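Local atomic coordinates of protein tudor (Drosophila melanogaster, PDB entry 3NTK), a protein that is required for primordial germ cell formation during oogenesis and, through extended Tudor domains such as the last one described here, recognises methylarginine in the Piwi protein Aubergine. Residues R109-D114 against H151-F156; C6-F11 against E136-E141. One frame throughout, in Å; residues are numbered along the deposited sequence.

Interaction 1. Residues R109-D114 against H151-F156; sequences RHCELD and HVVRLF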
# COMPACT_ATOMS: atom_id res chain seq x y z
N ARG A 109 3.83 2.12 0.01
CA ARG A 109 4.80 2.22 -1.06
C ARG A 109 4.88 0.95 -1.88
O ARG A 109 4.93 -0.14 -1.32
CB ARG A 109 6.18 2.52 -0.50
CG ARG A 109 6.21 3.74 0.36
CD ARG A 109 7.62 4.08 0.77
NE ARG A 109 7.63 5.18 1.72
CZ ARG A 109 8.73 5.82 2.10
NH1 ARG A 109 9.91 5.47 1.60
NH2 ARG A 109 8.64 6.81 2.98
N HIS A 110 4.87 1.11 -3.20
CA HIS A 110 4.98 -0.04 -4.07
C HIS A 110 6.46 -0.41 -4.15
O HIS A 110 7.33 0.47 -4.26
CB HIS A 110 4.45 0.28 -5.47
CG HIS A 110 4.45 -0.91 -6.39
ND1 HIS A 110 5.23 -0.97 -7.52
CD2 HIS A 110 3.79 -2.09 -6.31
CE1 HIS A 110 5.06 -2.15 -8.10
NE2 HIS A 110 4.19 -2.85 -7.39
N CYS A 111 6.73 -1.71 -4.08
CA CYS A 111 8.09 -2.24 -4.12
C CYS A 111 8.19 -3.46 -5.01
O CYS A 111 7.19 -4.14 -5.27
CB CYS A 111 8.55 -2.70 -2.74
SG CYS A 111 8.55 -1.50 -1.42
N GLU A 112 9.40 -3.74 -5.47
CA GLU A 112 9.66 -4.94 -6.27
C GLU A 112 11.05 -5.40 -5.84
O GLU A 112 11.96 -4.60 -5.68
CB GLU A 112 9.60 -4.68 -7.78
CG GLU A 112 10.64 -3.76 -8.37
CD GLU A 112 10.56 -3.72 -9.90
OE1 GLU A 112 9.45 -3.53 -10.43
OE2 GLU A 112 11.61 -3.88 -10.58
N LEU A 113 11.19 -6.70 -5.63
CA LEU A 113 12.47 -7.24 -5.20
C LEU A 113 13.55 -7.25 -6.25
O LEU A 113 13.28 -7.42 -7.44
CB LEU A 113 12.31 -8.68 -4.70
CG LEU A 113 11.68 -8.95 -3.33
CD1 LEU A 113 11.74 -10.45 -3.05
CD2 LEU A 113 12.42 -8.17 -2.27
N ASP A 114 14.78 -7.04 -5.79
CA ASP A 114 15.95 -7.11 -6.65
C ASP A 114 15.92 -8.62 -6.94
O ASP A 114 16.12 -9.42 -6.04
CB ASP A 114 17.19 -6.75 -5.84
CG ASP A 114 18.49 -7.10 -6.53
OD1 ASP A 114 18.47 -7.81 -7.57
OD2 ASP A 114 19.55 -6.68 -6.03
N HIS A 151 9.87 1.37 -5.51
CA HIS A 151 11.18 1.14 -4.91
C HIS A 151 11.68 -0.25 -5.29
O HIS A 151 10.93 -1.22 -5.20
CB HIS A 151 11.12 1.15 -3.38
CG HIS A 151 10.90 2.49 -2.76
ND1 HIS A 151 11.61 3.61 -3.13
CD2 HIS A 151 10.10 2.87 -1.73
CE1 HIS A 151 11.27 4.63 -2.35
NE2 HIS A 151 10.35 4.20 -1.50
N VAL A 152 12.94 -0.35 -5.70
CA VAL A 152 13.54 -1.66 -5.98
C VAL A 152 14.24 -1.92 -4.64
O VAL A 152 15.04 -1.11 -4.20
CB VAL A 152 14.59 -1.60 -7.10
CG1 VAL A 152 15.29 -2.97 -7.22
CG2 VAL A 152 13.91 -1.24 -8.42
N VAL A 153 13.91 -3.03 -4.00
CA VAL A 153 14.45 -3.31 -2.68
C VAL A 153 15.01 -4.71 -2.43
O VAL A 153 14.84 -5.62 -3.24
CB VAL A 153 13.36 -3.09 -1.59
CG1 VAL A 153 12.69 -1.73 -1.79
CG2 VAL A 153 12.31 -4.21 -1.67
N ARG A 154 15.69 -4.85 -1.30
CA ARG A 154 16.21 -6.13 -0.84
C ARG A 154 15.43 -6.32 0.45
O ARG A 154 15.35 -5.41 1.28
CB ARG A 154 17.71 -6.06 -0.54
CG ARG A 154 18.57 -6.01 -1.78
CD ARG A 154 20.03 -5.88 -1.40
NE ARG A 154 20.86 -5.57 -2.56
CZ ARG A 154 22.11 -5.11 -2.49
NH1 ARG A 154 22.67 -4.90 -1.31
NH2 ARG A 154 22.78 -4.84 -3.60
N LEU A 155 14.84 -7.50 0.62
CA LEU A 155 14.00 -7.78 1.78
C LEU A 155 14.72 -8.55 2.89
O LEU A 155 15.50 -9.46 2.63
CB LEU A 155 12.76 -8.56 1.33
CG LEU A 155 11.67 -8.88 2.35
CD1 LEU A 155 11.02 -7.60 2.84
CD2 LEU A 155 10.63 -9.80 1.71
N PHE A 156 14.43 -8.16 4.13
CA PHE A 156 15.02 -8.79 5.30
C PHE A 156 13.94 -9.12 6.32
O PHE A 156 12.89 -8.48 6.37
CB PHE A 156 16.07 -7.89 5.95
CG PHE A 156 17.21 -7.53 5.04
CD1 PHE A 156 17.02 -6.64 3.98
CD2 PHE A 156 18.47 -8.09 5.22
CE1 PHE A 156 18.07 -6.32 3.12
CE2 PHE A 156 19.52 -7.77 4.36
CZ PHE A 156 19.32 -6.89 3.31
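Arg109 sets off with CG anti to its carbonyl carbon (chi1 -55°) and runs extended to NE, while His151, with a like first torsion (chi1 -72°), turns its imidazole to meet it. Arg109 CD arrives at the ring's edge, in its plane, 3.6 Å from His151 NE2. Arg109 NH1 gives that nitrogen a weak hydrogen bond of 3.4 Å, guanidinium and ring planes standing 43° apart. Arginine suits the place because NH2 remains to bridge to Asp24; His151 ND1 weakly bonds Thr145. With an alanine in place of His151, Arg109 NH1 would probably lose its weak acceptor, Thr145 its ring partner, and Arg109 CD its flank. From here the backbones run as parallel neighbours: His151 N donates to His110 O, Glu112 N to His151 O, Val153 N to Glu112 O, and Asp114 N to Val153 O. On the face carrying Cys111 and Val153, buried Leu113 suits its place by setting CD2 against Val153 CG2 and 3.6 Å from Leu155 CB. On the reverse, Glu112 CG passes beside Val152 CG2 while its carboxylate pairs with Lys146. Parallel pairing of third and fifth strands marks the OB-fold part of an extended Tudor domain, whose sequence flanks the Tudor sheet.

Interaction 2. Residues C6-F11 against E136-E141; sequences CVVVQF and ETFQVE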
# COMPACT_ATOMS: atom_id res chain seq x y z
N CYS A 6 9.37 -1.91 8.17
CA CYS A 6 8.10 -1.73 7.49
C CYS A 6 7.22 -2.94 7.73
O CYS A 6 7.66 -3.94 8.32
CB CYS A 6 8.32 -1.56 5.99
SG CYS A 6 8.98 -3.03 5.18
N VAL A 7 5.98 -2.85 7.29
CA VAL A 7 5.04 -3.95 7.39
C VAL A 7 4.55 -4.12 5.96
O VAL A 7 4.36 -3.12 5.26
CB VAL A 7 3.85 -3.62 8.32
CG1 VAL A 7 2.82 -4.73 8.27
CG2 VAL A 7 4.34 -3.45 9.76
N VAL A 8 4.37 -5.36 5.53
CA VAL A 8 3.88 -5.62 4.18
C VAL A 8 2.35 -5.60 4.26
O VAL A 8 1.76 -6.35 5.03
CB VAL A 8 4.35 -7.00 3.67
CG1 VAL A 8 3.78 -7.28 2.29
CG2 VAL A 8 5.88 -7.04 3.63
N VAL A 9 1.72 -4.73 3.49
CA VAL A 9 0.26 -4.63 3.52
C VAL A 9 -0.44 -5.31 2.36
O VAL A 9 -1.63 -5.60 2.42
CB VAL A 9 -0.20 -3.15 3.59
CG1 VAL A 9 0.28 -2.52 4.89
CG2 VAL A 9 0.35 -2.37 2.39
N GLN A 10 0.31 -5.56 1.29
CA GLN A 10 -0.23 -6.21 0.11
C GLN A 10 0.92 -6.96 -0.56
O GLN A 10 1.99 -6.40 -0.76
CB GLN A 10 -0.79 -5.16 -0.86
CG GLN A 10 -1.60 -5.74 -2.00
CD GLN A 10 -2.98 -6.18 -1.57
OE1 GLN A 10 -3.73 -6.77 -2.36
NE2 GLN A 10 -3.34 -5.90 -0.32
N PHE A 11 0.70 -8.23 -0.90
CA PHE A 11 1.77 -9.00 -1.52
C PHE A 11 1.27 -9.90 -2.65
O PHE A 11 0.71 -10.96 -2.41
CB PHE A 11 2.48 -9.84 -0.46
CG PHE A 11 3.78 -10.45 -0.92
CD1 PHE A 11 3.81 -11.71 -1.51
CD2 PHE A 11 4.98 -9.76 -0.76
CE1 PHE A 11 5.01 -12.27 -1.94
CE2 PHE A 11 6.19 -10.31 -1.19
CZ PHE A 11 6.20 -11.57 -1.78
N GLU A 136 3.58 -8.76 10.89
CA GLU A 136 4.94 -8.68 11.42
C GLU A 136 5.81 -7.66 10.70
O GLU A 136 5.54 -7.28 9.56
CB GLU A 136 5.61 -10.05 11.36
CG GLU A 136 4.78 -11.17 11.96
CD GLU A 136 5.64 -12.29 12.51
OE1 GLU A 136 6.61 -12.68 11.83
OE2 GLU A 136 5.35 -12.78 13.62
N THR A 137 6.86 -7.22 11.38
CA THR A 137 7.78 -6.25 10.83
C THR A 137 8.88 -6.90 9.99
O THR A 137 9.43 -7.93 10.36
CB THR A 137 8.45 -5.43 11.96
OG1 THR A 137 7.46 -4.64 12.63
CG2 THR A 137 9.54 -4.52 11.41
N PHE A 138 9.16 -6.28 8.85
CA PHE A 138 10.21 -6.73 7.94
C PHE A 138 11.09 -5.51 7.74
O PHE A 138 10.75 -4.43 8.21
CB PHE A 138 9.63 -7.13 6.57
CG PHE A 138 8.90 -8.44 6.57
CD1 PHE A 138 7.59 -8.52 7.01
CD2 PHE A 138 9.53 -9.60 6.13
CE1 PHE A 138 6.91 -9.74 7.02
CE2 PHE A 138 8.87 -10.82 6.15
CZ PHE A 138 7.56 -10.89 6.59
N GLN A 139 12.22 -5.68 7.07
CA GLN A 139 13.07 -4.53 6.78
C GLN A 139 13.35 -4.55 5.29
O GLN A 139 13.37 -5.61 4.66
CB GLN A 139 14.40 -4.59 7.53
CG GLN A 139 14.29 -4.53 9.04
CD GLN A 139 13.79 -5.83 9.61
OE1 GLN A 139 14.34 -6.90 9.32
NE2 GLN A 139 12.75 -5.76 10.43
N VAL A 140 13.54 -3.37 4.72
CA VAL A 140 13.85 -3.27 3.30
C VAL A 140 15.03 -2.34 3.11
O VAL A 140 15.18 -1.34 3.82
CB VAL A 140 12.67 -2.71 2.47
CG1 VAL A 140 11.54 -3.73 2.41
CG2 VAL A 140 12.18 -1.39 3.06
N GLU A 141 15.90 -2.70 2.17
CA GLU A 141 17.04 -1.86 1.83
C GLU A 141 16.58 -1.28 0.50
O GLU A 141 16.29 -2.04 -0.42
CB GLU A 141 18.31 -2.69 1.62
CG GLU A 141 19.58 -1.85 1.54
CD GLU A 141 20.75 -2.59 0.89
OE1 GLU A 141 20.83 -3.83 1.03
OE2 GLU A 141 21.59 -1.92 0.25
O HOH W 1 4.18 -7.65 7.31
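The Phe138 ring takes the CG2 methyl of Val8 obliquely, CD1 and Val8 CG2 lying 4.1 Å apart. Tyr157 meets the same ring with its plane inclined to it, and Phe129 and Ile130 of helix 120-131 also touch it, so a large flat apolar residue suits this buried junction of strand and helix. Val8 CG2, the branch anti to its carbonyl carbon, is the methyl that reaches the ring.

The backbones join at one hydrogen-bonded antiparallel pair, Cys6 with Phe138. Phe138 N points almost straight at Cys6 O, 2.8 Å away with 174° at the hydrogen, and Cys6 N returns a more bent bond to Phe138 O at 2.9 Å. Cys6 O also takes a CA-H contact from Thr137 CA at 3.4 Å, and the Thr137 CG2 methyl lies 3.7 Å from Cys6 O. Beyond this point the strands splay, their axes 105° apart. Pairing of the first and fourth strands is what closes the five-stranded barrel of an OB-fold. A water sits in the opening: it accepts from Val8 N at 2.9 Å, satisfying an amide that the other strand no longer reaches, and lies 2.7 Å from Glu136 O. Both methyls of Val7 approach the same Glu136 O, a branched apolar side chain lying beside the backbone where the strands part.

Cys6 SG sits between its backbone N and carbonyl carbon (chi1 65°), which brings it 3.8 Å from Val140 CG1. Cysteine is small and apolar enough to lie buried there, with Met21 of strand 16-21 also touching it. Farther along, Val9 and Gln10 both face Tyr18 in a classic beta bulge.

From the N terminus the chain lays down strand 4-11 and, after strand 16-21 and helix 25-38, forms the separate sheet, strands 53-58 to 87-95, of the Tudor domain, returning at strand 109-113. Helix 120-131 then leads to strand 137-145, where interaction 2 closes the longer loop, 124 residues that include that whole Tudor sheet. Strand 151-157 follows, and interaction 1 closes the shorter loop back to strand 109-113. The segments alternate, so the two loops cross rather than nest. Strands 137-145 and 151-157 are neighbours: Phe156 N probably bonds Gln139 O at 2.8 Å, and Arg154 salt-bridges Glu141. Interaction 2 thus joins an early strand to a late one, interaction 1 the third OB-fold strand to the fifth.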